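Local coordinates for putative transcriptional regulator protein (Vibrio parahaemolyticus, PDB 3ER6) that probably acts as a DNA-binding transcription regulator of the AraC type, here represented by its DJ-1/PfpI-like domain without the helix-turn-helix part, at residues R10-A15 and H46-N51; P50-L55 and T66-S71; G117-A122 and A132-Y137; Q128-V133 and P147-M152. The protein carries 1 engineered substitution. One frame throughout, in Å; residues are numbered along the deposited sequence. Where two conformers were deposited one is given.

Contact 1 of 4, residues R10-A15 and H46-N51; sequences RVVALA and HVVTPN
Strands 10-14 and 46-48 run parallel, their axes 4.7 Å apart at closest approach and 26° from alignment, with V12, A13 and L14 paired to H46, V47 and V48. Four backbone bonds tie them: H46 N to V11 O, A13 N to H46 O, V48 N to A13 O and A15 N to V48 O. The first is bent, 136° at the hydrogen; the others are close to straight.

On the face carrying V12, L14, H46 and V48, V48 is the middle piece. Its CG2 sits between the backbone N and the carbonyl carbon, and that methyl reaches both V12 CG1 at 3.7 Å and L14 CD1 at 3.9 Å. The same L14 methyl runs on to P50, whose CD also lies 3.4 Å from A15 O where the strands give way to loop. At the other end R10 CG passes 4.1 Å from H46 CD2, at the edge of the imidazole. The guanidinium and ring planes stand 72° apart, and one water joins them, lying in both planes: it accepts from R10 NE at 2.8 Å and pairs with H46 NE2 at 2.7 Å. R10 NH1 is held separately by F74 O.

This is the first beta-alpha-beta unit in the chain, within the parallel part of the six-stranded mixed sheet of the DJ-1/PfpI-like domain. Helix 22-37 makes the crossover and covers A13 and V47 through L28, strand 77-80 bonds to the far side of strand 9-14, and V47 makes backbone bonds to the second subunit.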
loop_
_atom_site.group_PDB
_atom_site.type_symbol
_atom_site.label_atom_id
_atom_site.label_comp_id
_atom_site.label_asym_id
_atom_site.label_seq_id
_atom_site.Cartn_x
_atom_site.Cartn_y
_atom_site.Cartn_z
ATOM N N ARG A 10 16.240 11.279 6.998
ATOM C CA ARG A 10 16.023 11.009 5.592
ATOM C C ARG A 10 15.640 9.558 5.356
ATOM O O ARG A 10 16.317 8.651 5.853
ATOM C CB ARG A 10 17.299 11.284 4.806
ATOM C CG ARG A 10 17.137 10.917 3.321
ATOM C CD ARG A 10 18.455 11.224 2.565
ATOM N NE ARG A 10 18.631 12.682 2.432
ATOM C CZ ARG A 10 19.816 13.298 2.277
ATOM N NH1 ARG A 10 20.940 12.578 2.232
ATOM N NH2 ARG A 10 19.875 14.644 2.154
ATOM N N VAL A 11 14.570 9.349 4.588
ATOM C CA VAL A 11 14.246 7.998 4.130
ATOM C C VAL A 11 14.379 7.963 2.615
ATOM O O VAL A 11 13.836 8.848 1.934
ATOM C CB VAL A 11 12.792 7.592 4.511
ATOM C CG1 VAL A 11 12.495 6.137 3.991
ATOM C CG2 VAL A 11 12.579 7.713 6.082
ATOM N N VAL A 12 15.152 7.021 2.096
ATOM C CA VAL A 12 15.164 6.803 0.629
ATOM C C VAL A 12 14.450 5.448 0.398
ATOM O O VAL A 12 14.718 4.444 1.111
ATOM C CB VAL A 12 16.615 6.800 0.049
ATOM C CG1 VAL A 12 16.586 6.501 -1.464
ATOM C CG2 VAL A 12 17.323 8.190 0.351
ATOM N N ALA A 13 13.483 5.440 -0.511
ATOM C CA ALA A 13 12.719 4.219 -0.790
ATOM C C ALA A 13 12.923 3.805 -2.244
ATOM O O ALA A 13 12.438 4.454 -3.178
ATOM C CB ALA A 13 11.210 4.476 -0.512
ATOM N N LEU A 14 13.669 2.730 -2.446
ATOM C CA LEU A 14 13.892 2.180 -3.753
ATOM C C LEU A 14 12.738 1.256 -4.135
ATOM O O LEU A 14 12.479 0.245 -3.441
ATOM C CB LEU A 14 15.192 1.373 -3.737
ATOM C CG LEU A 14 15.536 0.603 -5.005
ATOM C CD1 LEU A 14 15.873 1.611 -6.184
ATOM C CD2 LEU A 14 16.681 -0.318 -4.676
ATOM N N ALA A 15 12.074 1.597 -5.254
ATOM C CA ALA A 15 10.926 0.825 -5.780
ATOM C C ALA A 15 11.394 0.167 -7.057
ATOM O O ALA A 15 11.507 0.808 -8.107
ATOM C CB ALA A 15 9.694 1.805 -6.031
ATOM N N HIS A 46 12.117 10.083 -0.075
ATOM C CA HIS A 46 12.328 10.137 -1.530
ATOM C C HIS A 46 12.100 8.779 -2.129
ATOM O O HIS A 46 12.745 7.826 -1.709
ATOM C CB HIS A 46 13.778 10.592 -1.888
ATOM C CG HIS A 46 14.239 11.804 -1.133
ATOM N ND1 HIS A 46 14.153 13.072 -1.656
ATOM C CD2 HIS A 46 14.769 11.940 0.113
ATOM C CE1 HIS A 46 14.612 13.944 -0.777
ATOM N NE2 HIS A 46 15.003 13.284 0.304
ATOM N N VAL A 47 11.187 8.681 -3.091
ATOM C CA VAL A 47 11.128 7.485 -3.928
ATOM C C VAL A 47 12.158 7.563 -5.055
ATOM O O VAL A 47 12.246 8.578 -5.762
ATOM C CB VAL A 47 9.696 7.272 -4.497
ATOM C CG1 VAL A 47 9.671 6.182 -5.535
ATOM C CG2 VAL A 47 8.694 6.966 -3.306
ATOM N N VAL A 48 12.913 6.498 -5.230
ATOM C CA VAL A 48 13.866 6.344 -6.348
ATOM C C VAL A 48 13.653 5.023 -7.074
ATOM O O VAL A 48 13.128 4.062 -6.492
ATOM C CB VAL A 48 15.365 6.430 -5.898
ATOM C CG1 VAL A 48 15.644 7.841 -5.354
ATOM C CG2 VAL A 48 15.697 5.314 -4.875
ATOM N N THR A 49 13.997 4.993 -8.357
ATOM C CA THR A 49 13.813 3.800 -9.153
ATOM C C THR A 49 15.173 3.365 -9.681
ATOM O O THR A 49 16.108 4.171 -9.800
ATOM C CB THR A 49 12.821 4.019 -10.310
ATOM O OG1 THR A 49 13.439 4.879 -11.291
ATOM C CG2 THR A 49 11.407 4.610 -9.781
ATOM N N PRO A 50 15.315 2.069 -9.974
ATOM C CA PRO A 50 16.636 1.527 -10.272
ATOM C C PRO A 50 17.387 2.199 -11.422
ATOM O O PRO A 50 18.636 2.284 -11.358
ATOM C CB PRO A 50 16.380 0.038 -10.581
ATOM C CG PRO A 50 15.028 -0.280 -9.980
ATOM C CD PRO A 50 14.230 1.059 -10.073
ATOM N N ASN A 51 16.661 2.653 -12.442
ATOM C CA ASN A 51 17.256 3.338 -13.592
ATOM C C ASN A 51 16.843 4.812 -13.576
ATOM O O ASN A 51 17.029 5.536 -14.556
ATOM C CB ASN A 51 16.757 2.651 -14.889
ATOM C CG ASN A 51 15.192 2.537 -14.930
ATOM O OD1 ASN A 51 14.462 2.982 -13.997
ATOM N ND2 ASN A 51 14.679 1.945 -16.013
HETATM O O HOH W 1 16.607 14.577 1.998
#

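Contact 2 of 4, residues P50-L55 and T66-S71; sequences PNNRPL and TAQWQS
P50 meets W69 through its carbonyl: W69 NE1 donates to P50 O at 2.9 Å. The bond is bent, 135° at the hydrogen, and the donor stands above the carbonyl plane, away from the lone pairs. N51 takes no part in the contact; its OD1 closes an Asx turn by accepting from R53 N.

N52, with a positive phi of 55°, carries most of the contact. OD1 accepts from W69 N at 3.0 Å and from a water that also donates to A67 O; ND2 donates to Q70 OE1 at 2.8 Å, on a lone pair in the carbonyl plane. The Q68 and N52 side chains cross at about a right angle, Q68 CB and CG each 3.6 Å from N52 CG. A second water links N52 O to Q68 NE2. Q70, bent at chi2, folds its amide over one face of the W69 indole, CD 3.4 Å above the ring.

Three direct bonds and two waters join the loop between strands 43-48 and 55-57 to the loop after strand 61-64, whose W69 packs on A96 and L97 of helix 95-106. Donor and acceptor ends settle which way round the N52 amide lies and probably limit its rotation.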
loop_
_atom_site.group_PDB
_atom_site.type_symbol
_atom_site.label_atom_id
_atom_site.label_comp_id
_atom_site.label_asym_id
_atom_site.label_seq_id
_atom_site.Cartn_x
_atom_site.Cartn_y
_atom_site.Cartn_z
ATOM N N PRO A 50 15.315 2.069 -9.974
ATOM C CA PRO A 50 16.636 1.527 -10.272
ATOM C C PRO A 50 17.387 2.199 -11.422
ATOM O O PRO A 50 18.636 2.284 -11.358
ATOM C CB PRO A 50 16.380 0.038 -10.581
ATOM C CG PRO A 50 15.028 -0.280 -9.980
ATOM C CD PRO A 50 14.230 1.059 -10.073
ATOM N N ASN A 51 16.661 2.653 -12.442
ATOM C CA ASN A 51 17.256 3.338 -13.592
ATOM C C ASN A 51 16.843 4.812 -13.576
ATOM O O ASN A 51 17.029 5.536 -14.556
ATOM C CB ASN A 51 16.757 2.651 -14.889
ATOM C CG ASN A 51 15.192 2.537 -14.930
ATOM O OD1 ASN A 51 14.462 2.982 -13.997
ATOM N ND2 ASN A 51 14.679 1.945 -16.013
ATOM N N ASN A 52 16.289 5.270 -12.459
ATOM C CA ASN A 52 15.775 6.656 -12.334
ATOM C C ASN A 52 14.741 7.001 -13.421
ATOM O O ASN A 52 14.522 8.212 -13.742
ATOM C CB ASN A 52 16.942 7.684 -12.320
ATOM C CG ASN A 52 17.989 7.364 -11.252
ATOM O OD1 ASN A 52 17.648 7.260 -10.080
ATOM N ND2 ASN A 52 19.272 7.225 -11.649
ATOM N N ARG A 53 14.104 5.976 -13.991
ATOM C CA ARG A 53 12.985 6.214 -14.956
ATOM C C ARG A 53 11.650 6.092 -14.216
ATOM O O ARG A 53 11.621 5.537 -13.142
ATOM C CB ARG A 53 13.024 5.175 -16.105
ATOM C CG ARG A 53 14.367 5.114 -16.887
ATOM C CD ARG A 53 14.602 6.319 -17.747
ATOM N NE ARG A 53 13.580 6.359 -18.791
ATOM C CZ ARG A 53 13.128 7.472 -19.372
ATOM N NH1 ARG A 53 13.642 8.670 -19.046
ATOM N NH2 ARG A 53 12.155 7.378 -20.280
ATOM N N PRO A 54 10.543 6.570 -14.812
ATOM C CA PRO A 54 9.212 6.390 -14.237
ATOM C C PRO A 54 8.875 4.890 -14.051
ATOM O O PRO A 54 9.375 4.046 -14.795
ATOM C CB PRO A 54 8.270 6.923 -15.325
ATOM C CG PRO A 54 9.088 7.892 -16.117
ATOM C CD PRO A 54 10.528 7.358 -16.059
ATOM N N LEU A 55 8.076 4.592 -13.040
ATOM C CA LEU A 55 7.582 3.255 -12.887
ATOM C C LEU A 55 6.339 3.245 -13.727
ATOM O O LEU A 55 5.597 4.232 -13.746
ATOM C CB LEU A 55 7.197 2.944 -11.433
ATOM C CG LEU A 55 8.376 2.785 -10.438
ATOM C CD1 LEU A 55 7.791 2.222 -9.210
ATOM C CD2 LEU A 55 9.449 1.870 -10.965
ATOM N N THR A 66 11.424 12.423 -8.387
ATOM C CA THR A 66 12.088 13.684 -8.543
ATOM C C THR A 66 13.462 13.681 -7.854
ATOM O O THR A 66 14.034 14.738 -7.572
ATOM C CB THR A 66 11.209 14.858 -8.037
ATOM O OG1 THR A 66 10.859 14.626 -6.668
ATOM C CG2 THR A 66 9.913 15.004 -8.911
ATOM N N ALA A 67 14.029 12.491 -7.671
ATOM C CA ALA A 67 15.413 12.381 -7.239
ATOM C C ALA A 67 15.977 11.130 -7.880
ATOM O O ALA A 67 15.218 10.196 -8.188
ATOM C CB ALA A 67 15.462 12.313 -5.714
ATOM N N GLN A 68 17.301 11.120 -8.089
ATOM C CA GLN A 68 18.059 9.933 -8.558
ATOM C C GLN A 68 18.732 9.240 -7.363
ATOM O O GLN A 68 19.191 9.918 -6.436
ATOM C CB GLN A 68 19.119 10.371 -9.595
ATOM C CG GLN A 68 18.480 10.955 -10.866
ATOM C CD GLN A 68 19.472 11.118 -12.018
ATOM O OE1 GLN A 68 20.596 11.521 -11.772
ATOM N NE2 GLN A 68 19.052 10.813 -13.275
ATOM N N TRP A 69 18.774 7.909 -7.369
ATOM C CA TRP A 69 19.392 7.185 -6.244
ATOM C C TRP A 69 20.859 7.587 -6.040
ATOM O O TRP A 69 21.334 7.633 -4.891
ATOM C CB TRP A 69 19.231 5.671 -6.379
ATOM C CG TRP A 69 19.888 4.973 -7.578
ATOM C CD1 TRP A 69 19.293 4.631 -8.771
ATOM C CD2 TRP A 69 21.251 4.526 -7.680
ATOM N NE1 TRP A 69 20.192 4.017 -9.586
ATOM C CE2 TRP A 69 21.397 3.922 -8.950
ATOM C CE3 TRP A 69 22.349 4.566 -6.810
ATOM C CZ2 TRP A 69 22.610 3.340 -9.372
ATOM C CZ3 TRP A 69 23.563 4.008 -7.230
ATOM C CH2 TRP A 69 23.691 3.441 -8.505
ATOM N N GLN A 70 21.541 7.920 -7.138
ATOM C CA GLN A 70 22.957 8.328 -7.101
ATOM C C GLN A 70 23.160 9.646 -6.343
ATOM O O GLN A 70 24.244 9.912 -5.865
ATOM C CB GLN A 70 23.587 8.449 -8.529
ATOM C CG GLN A 70 23.737 7.195 -9.334
ATOM C CD GLN A 70 22.526 6.898 -10.192
ATOM O OE1 GLN A 70 21.417 7.393 -9.893
ATOM N NE2 GLN A 70 22.693 6.036 -11.231
ATOM N N SER A 71 22.121 10.467 -6.167
ATOM C CA SER A 71 22.295 11.699 -5.375
ATOM C C SER A 71 22.378 11.478 -3.865
ATOM O O SER A 71 22.588 12.433 -3.122
ATOM C CB SER A 71 21.151 12.688 -5.650
ATOM O OG SER A 71 21.080 12.985 -7.028
HETATM O O HOH W 2 14.947 7.584 -9.207
HETATM O O HOH W 3 16.363 10.260 -14.256
#

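Contact 3 of 4, residues G117-A122 and A132-Y137; sequences GIFVVA and AVMHSY
A Met-aromatic contact joins the start of helix 117-124 to the chain leaving strand 131-132, in the alpha/beta core of the DJ-1/PfpI-like domain. M134 supplies the sulfur and F119 the ring: SD lies 5.2 Å from the ring centroid and 83° off the normal, so it approaches the edge, in the plane of the ring. The methyl comes closer, M134 CE standing 3.5 Å from F119 CE1. Bends at chi2 (50°) and chi3 (52°) fold the methionine back on itself and bring this methyl between F119 CE1 and I118, where CE is 3.7 Å from I118 CB. F119 and M134 cross at about a right angle, whereas I118 and M134 slide past each other in opposite directions. The sulfur also lies 3.7 Å above one face of the H135 imidazole, over its centre; H135 NE2 is hydrogen-bonded to D115 OD1, just ahead of helix 117-124.

I118 carries the rest of the contact with its two outer methyls. CD1 is 3.6 Å from V133 O and 4.1 Å from V133 CG2, while CG2 reaches A132 CB at 4.4 Å. No hydrogen bond crosses between the two segments, and V133 O is buried against I118 without a partner of its own, probably a small polar cost in an otherwise apolar interface.

Helix 136-145 closes one flank, F142 meeting the F119 ring edge-to-face and also touching I118 and A132. L165 of strand 163-166 packs on I118, A132 and V133, and A113 of strand 110-114 lies against I118.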
loop_
_atom_site.group_PDB
_atom_site.type_symbol
_atom_site.label_atom_id
_atom_site.label_comp_id
_atom_site.label_asym_id
_atom_site.label_seq_id
_atom_site.Cartn_x
_atom_site.Cartn_y
_atom_site.Cartn_z
ATOM N N GLY A 117 11.933 -7.699 -1.935
ATOM C CA GLY A 117 13.123 -6.886 -1.530
ATOM C C GLY A 117 14.014 -7.696 -0.591
ATOM O O GLY A 117 15.258 -7.464 -0.520
ATOM N N ILE A 118 13.424 -8.649 0.128
ATOM C CA ILE A 118 14.245 -9.534 0.989
ATOM C C ILE A 118 15.308 -10.341 0.175
ATOM O O ILE A 118 16.442 -10.539 0.649
ATOM C CB ILE A 118 13.386 -10.440 1.942
ATOM C CG1 ILE A 118 12.622 -9.561 2.933
ATOM C CG2 ILE A 118 14.318 -11.489 2.705
ATOM C CD1 ILE A 118 11.414 -10.208 3.534
ATOM N N PHE A 119 14.968 -10.726 -1.052
ATOM C CA PHE A 119 15.887 -11.457 -1.914
ATOM C C PHE A 119 17.099 -10.551 -2.228
ATOM O O PHE A 119 18.224 -11.056 -2.402
ATOM C CB PHE A 119 15.217 -11.878 -3.241
ATOM C CG PHE A 119 14.309 -13.076 -3.122
ATOM C CD1 PHE A 119 13.112 -13.005 -2.398
ATOM C CD2 PHE A 119 14.651 -14.287 -3.753
ATOM C CE1 PHE A 119 12.277 -14.116 -2.305
ATOM C CE2 PHE A 119 13.819 -15.397 -3.635
ATOM C CZ PHE A 119 12.631 -15.302 -2.927
ATOM N N VAL A 120 16.871 -9.239 -2.362
ATOM C CA VAL A 120 17.960 -8.284 -2.607
ATOM C C VAL A 120 18.947 -8.224 -1.421
ATOM O O VAL A 120 20.191 -8.330 -1.590
ATOM C CB VAL A 120 17.421 -6.851 -2.903
ATOM C CG1 VAL A 120 18.585 -5.891 -3.189
ATOM C CG2 VAL A 120 16.426 -6.873 -4.097
ATOM N N VAL A 121 18.415 -8.083 -0.208
ATOM C CA VAL A 121 19.334 -8.054 0.954
ATOM C C VAL A 121 20.025 -9.461 1.139
ATOM O O VAL A 121 21.192 -9.517 1.528
ATOM C CB VAL A 121 18.650 -7.579 2.276
ATOM C CG1 VAL A 121 18.106 -6.180 2.105
ATOM C CG2 VAL A 121 17.560 -8.519 2.666
ATOM N N ALA A 122 19.323 -10.558 0.836
ATOM C CA ALA A 122 19.969 -11.903 0.876
ATOM C C ALA A 122 21.154 -11.946 -0.061
ATOM O O ALA A 122 22.273 -12.244 0.375
ATOM C CB ALA A 122 18.969 -13.046 0.563
ATOM N N ALA A 132 16.359 -15.451 7.770
ATOM C CA ALA A 132 15.454 -14.518 7.090
ATOM C C ALA A 132 14.038 -14.986 7.252
ATOM O O ALA A 132 13.777 -16.028 7.851
ATOM C CB ALA A 132 15.783 -14.442 5.580
ATOM N N VAL A 133 13.142 -14.233 6.639
ATOM C CA VAL A 133 11.718 -14.602 6.581
ATOM C C VAL A 133 11.229 -14.482 5.125
ATOM O O VAL A 133 11.718 -13.654 4.375
ATOM C CB VAL A 133 10.890 -13.659 7.519
ATOM C CG1 VAL A 133 11.303 -13.871 8.988
ATOM C CG2 VAL A 133 11.057 -12.150 7.105
ATOM N N MET A 134 10.268 -15.299 4.703
ATOM C CA MET A 134 9.654 -15.031 3.406
ATOM C C MET A 134 8.243 -15.548 3.481
ATOM O O MET A 134 7.992 -16.487 4.274
ATOM C CB MET A 134 10.444 -15.686 2.262
ATOM C CG MET A 134 9.874 -15.480 0.835
ATOM S SD MET A 134 9.432 -13.753 0.298
ATOM C CE MET A 134 10.922 -12.938 0.688
ATOM N N HIS A 135 7.318 -14.970 2.710
ATOM C CA HIS A 135 5.953 -15.465 2.729
ATOM C C HIS A 135 5.876 -16.772 1.910
ATOM O O HIS A 135 6.820 -17.134 1.160
ATOM C CB HIS A 135 4.953 -14.396 2.223
ATOM C CG HIS A 135 5.362 -13.739 0.946
ATOM N ND1 HIS A 135 5.475 -14.425 -0.238
ATOM C CD2 HIS A 135 5.734 -12.454 0.678
ATOM C CE1 HIS A 135 5.874 -13.593 -1.187
ATOM N NE2 HIS A 135 6.043 -12.394 -0.656
ATOM N N SER A 136 4.767 -17.492 2.038
ATOM C CA SER A 136 4.636 -18.804 1.422
ATOM C C SER A 136 4.730 -18.791 -0.092
ATOM O O SER A 136 5.171 -19.764 -0.701
ATOM C CB SER A 136 3.308 -19.463 1.836
ATOM O OG SER A 136 3.303 -19.711 3.233
ATOM N N TYR A 137 4.291 -17.698 -0.715
ATOM C CA TYR A 137 4.297 -17.691 -2.175
ATOM C C TYR A 137 5.745 -17.816 -2.725
ATOM O O TYR A 137 5.993 -18.555 -3.695
ATOM C CB TYR A 137 3.595 -16.452 -2.750
ATOM C CG TYR A 137 3.415 -16.611 -4.238
ATOM C CD1 TYR A 137 2.571 -17.582 -4.736
ATOM C CD2 TYR A 137 4.143 -15.851 -5.137
ATOM C CE1 TYR A 137 2.407 -17.759 -6.088
ATOM C CE2 TYR A 137 4.008 -16.037 -6.487
ATOM C CZ TYR A 137 3.136 -16.992 -6.954
ATOM O OH TYR A 137 3.003 -17.183 -8.293
#

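Contact 4 of 4, residues Q128-V133 and P147-M152; sequences QQNKAV and PEIMLM
I149 sets CG2 anti to its backbone N, which carries that methyl to A132 CB at 3.6 Å, while L151 brings CD2 to 3.7 Å from V133 C. On the opposite face the K131 and M150 chains lie side by side and point the same way; K131 CE is 4.1 Å from M150 SD. M152, bent at chi2 and chi3, curls back so that its SD comes 4.2 Å from K131 CD.

Between these two layers of side chains, two short parallel strands pair K131 with M150 and A132 with L151. Three backbone bonds join them: M150 N to N130 O at 3.1 Å, A132 N to M150 O, and M152 N to A132 O at 2.8 Å. N130, at a positive phi of 52°, turns the chain into strand 131-132. A water donates firmly to E148 O and weakly to N130 O.

The pair forms a small beta-alpha-beta unit with helix 136-145 as its crossover. F142 of that helix covers A132, I149 and L151, A122 of helix 117-124 touches I149, and L158 of strand 157-160 meets K131, V133 and M152.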
loop_
_atom_site.group_PDB
_atom_site.type_symbol
_atom_site.label_atom_id
_atom_site.label_comp_id
_atom_site.label_asym_id
_atom_site.label_seq_id
_atom_site.Cartn_x
_atom_site.Cartn_y
_atom_site.Cartn_z
ATOM N N GLN A 128 23.792 -10.546 8.960
ATOM C CA GLN A 128 24.956 -10.999 9.729
ATOM C C GLN A 128 24.801 -12.451 10.207
ATOM O O GLN A 128 25.776 -13.193 10.277
ATOM C CB GLN A 128 25.196 -10.056 10.884
ATOM C CG GLN A 128 26.275 -10.533 11.893
ATOM C CD GLN A 128 27.735 -10.536 11.347
ATOM O OE1 GLN A 128 28.593 -9.728 11.765
ATOM N NE2 GLN A 128 28.010 -11.453 10.436
ATOM N N GLN A 129 23.568 -12.859 10.496
ATOM C CA GLN A 129 23.281 -14.174 11.079
ATOM C C GLN A 129 22.739 -15.180 10.081
ATOM O O GLN A 129 22.391 -16.346 10.440
ATOM C CB GLN A 129 22.269 -14.018 12.202
ATOM C CG GLN A 129 22.790 -13.231 13.391
ATOM C CD GLN A 129 22.017 -13.598 14.666
ATOM O OE1 GLN A 129 21.225 -14.567 14.678
ATOM N NE2 GLN A 129 22.224 -12.831 15.733
ATOM N N ASN A 130 22.610 -14.751 8.834
ATOM C CA ASN A 130 22.065 -15.642 7.838
ATOM C C ASN A 130 20.728 -16.285 8.249
ATOM O O ASN A 130 20.501 -17.453 7.952
ATOM C CB ASN A 130 23.064 -16.748 7.437
ATOM C CG ASN A 130 24.020 -16.291 6.311
ATOM O OD1 ASN A 130 24.810 -17.083 5.783
ATOM N ND2 ASN A 130 23.978 -14.997 5.975
ATOM N N LYS A 131 19.822 -15.501 8.834
ATOM C CA LYS A 131 18.432 -15.957 8.975
ATOM C C LYS A 131 17.447 -14.965 8.348
ATOM O O LYS A 131 17.661 -13.762 8.408
ATOM C CB LYS A 131 18.064 -16.173 10.454
ATOM C CG LYS A 131 19.027 -17.126 11.151
ATOM C CD LYS A 131 18.757 -17.222 12.641
ATOM C CE LYS A 131 19.367 -18.534 13.181
ATOM N NZ LYS A 131 18.632 -19.049 14.381
ATOM N N ALA A 132 16.359 -15.451 7.770
ATOM C CA ALA A 132 15.454 -14.518 7.090
ATOM C C ALA A 132 14.038 -14.986 7.252
ATOM O O ALA A 132 13.777 -16.028 7.851
ATOM C CB ALA A 132 15.783 -14.442 5.580
ATOM N N VAL A 133 13.142 -14.233 6.639
ATOM C CA VAL A 133 11.718 -14.602 6.581
ATOM C C VAL A 133 11.229 -14.482 5.125
ATOM O O VAL A 133 11.718 -13.654 4.375
ATOM C CB VAL A 133 10.890 -13.659 7.519
ATOM C CG1 VAL A 133 11.303 -13.871 8.988
ATOM C CG2 VAL A 133 11.057 -12.150 7.105
ATOM N N PRO A 147 20.058 -21.489 0.047
ATOM C CA PRO A 147 19.791 -22.580 0.981
ATOM C C PRO A 147 20.600 -22.405 2.244
ATOM O O PRO A 147 20.263 -23.012 3.257
ATOM C CB PRO A 147 20.211 -23.850 0.203
ATOM C CG PRO A 147 21.245 -23.330 -0.775
ATOM C CD PRO A 147 20.658 -21.947 -1.194
ATOM N N GLU A 148 21.611 -21.525 2.208
ATOM C CA GLU A 148 22.425 -21.242 3.415
ATOM C C GLU A 148 21.749 -20.272 4.391
ATOM O O GLU A 148 22.246 -20.030 5.488
ATOM C CB GLU A 148 23.802 -20.691 3.018
ATOM C CG GLU A 148 23.854 -19.239 2.423
ATOM C CD GLU A 148 23.380 -19.108 0.969
ATOM O OE1 GLU A 148 22.912 -20.119 0.368
ATOM O OE2 GLU A 148 23.469 -17.971 0.428
ATOM N N ILE A 149 20.623 -19.706 3.972
ATOM C CA ILE A 149 19.871 -18.814 4.853
ATOM C C ILE A 149 18.689 -19.589 5.469
ATOM O O ILE A 149 17.851 -20.139 4.759
ATOM C CB ILE A 149 19.399 -17.544 4.130
ATOM C CG1 ILE A 149 20.611 -16.798 3.544
ATOM C CG2 ILE A 149 18.552 -16.647 5.113
ATOM C CD1 ILE A 149 20.264 -15.569 2.679
ATOM N N MET A 150 18.642 -19.667 6.784
ATOM C CA MET A 150 17.541 -20.346 7.436
ATOM C C MET A 150 16.298 -19.468 7.444
ATOM O O MET A 150 16.342 -18.359 7.958
ATOM C CB MET A 150 17.925 -20.659 8.878
ATOM C CG MET A 150 16.928 -21.566 9.675
ATOM S SD MET A 150 17.471 -21.696 11.428
ATOM C CE MET A 150 15.944 -22.253 12.180
ATOM N N LEU A 151 15.188 -19.964 6.907
ATOM C CA LEU A 151 13.912 -19.250 6.994
ATOM C C LEU A 151 13.243 -19.498 8.346
ATOM O O LEU A 151 13.066 -20.668 8.774
ATOM C CB LEU A 151 12.971 -19.690 5.879
ATOM C CG LEU A 151 13.229 -19.189 4.462
ATOM C CD1 LEU A 151 12.124 -19.748 3.520
ATOM C CD2 LEU A 151 13.211 -17.590 4.439
ATOM N N MET A 152 12.848 -18.422 9.007
ATOM C CA MET A 152 12.220 -18.511 10.296
ATOM C C MET A 152 10.741 -18.591 9.998
ATOM O O MET A 152 10.070 -17.585 9.772
ATOM C CB MET A 152 12.579 -17.293 11.105
ATOM C CG MET A 152 14.086 -17.166 11.279
ATOM S SD MET A 152 14.914 -18.667 11.939
ATOM C CE MET A 152 14.403 -18.477 13.614
HETATM O O HOH W 4 22.061 -20.492 8.236
#

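The four contacts form two touching pairs. Contact 1 lies on the opposite side of the chain's centre from contacts 3 and 4. Contacts 1 and 2 share P50 and N51, their centres about 7 Å apart: the chain leaves edge strand 43-48 and enters the loop bonded by W69 and Q70, and W69 CD1 lies 3.4 Å from T49 O. Contacts 3 and 4 share A132 and V133, with centres about 9 Å apart, and A122 CB meets I149 CD1 at 3.5 Å. Between the pairs nothing touches; the centres of contacts 1 and 3 are about 19 Å apart and those of 2 and 4 about 30 Å. Contacts 1, 2 and 3 each have residues touching the second subunit, whereas no other chain of the assembly touches contact 4.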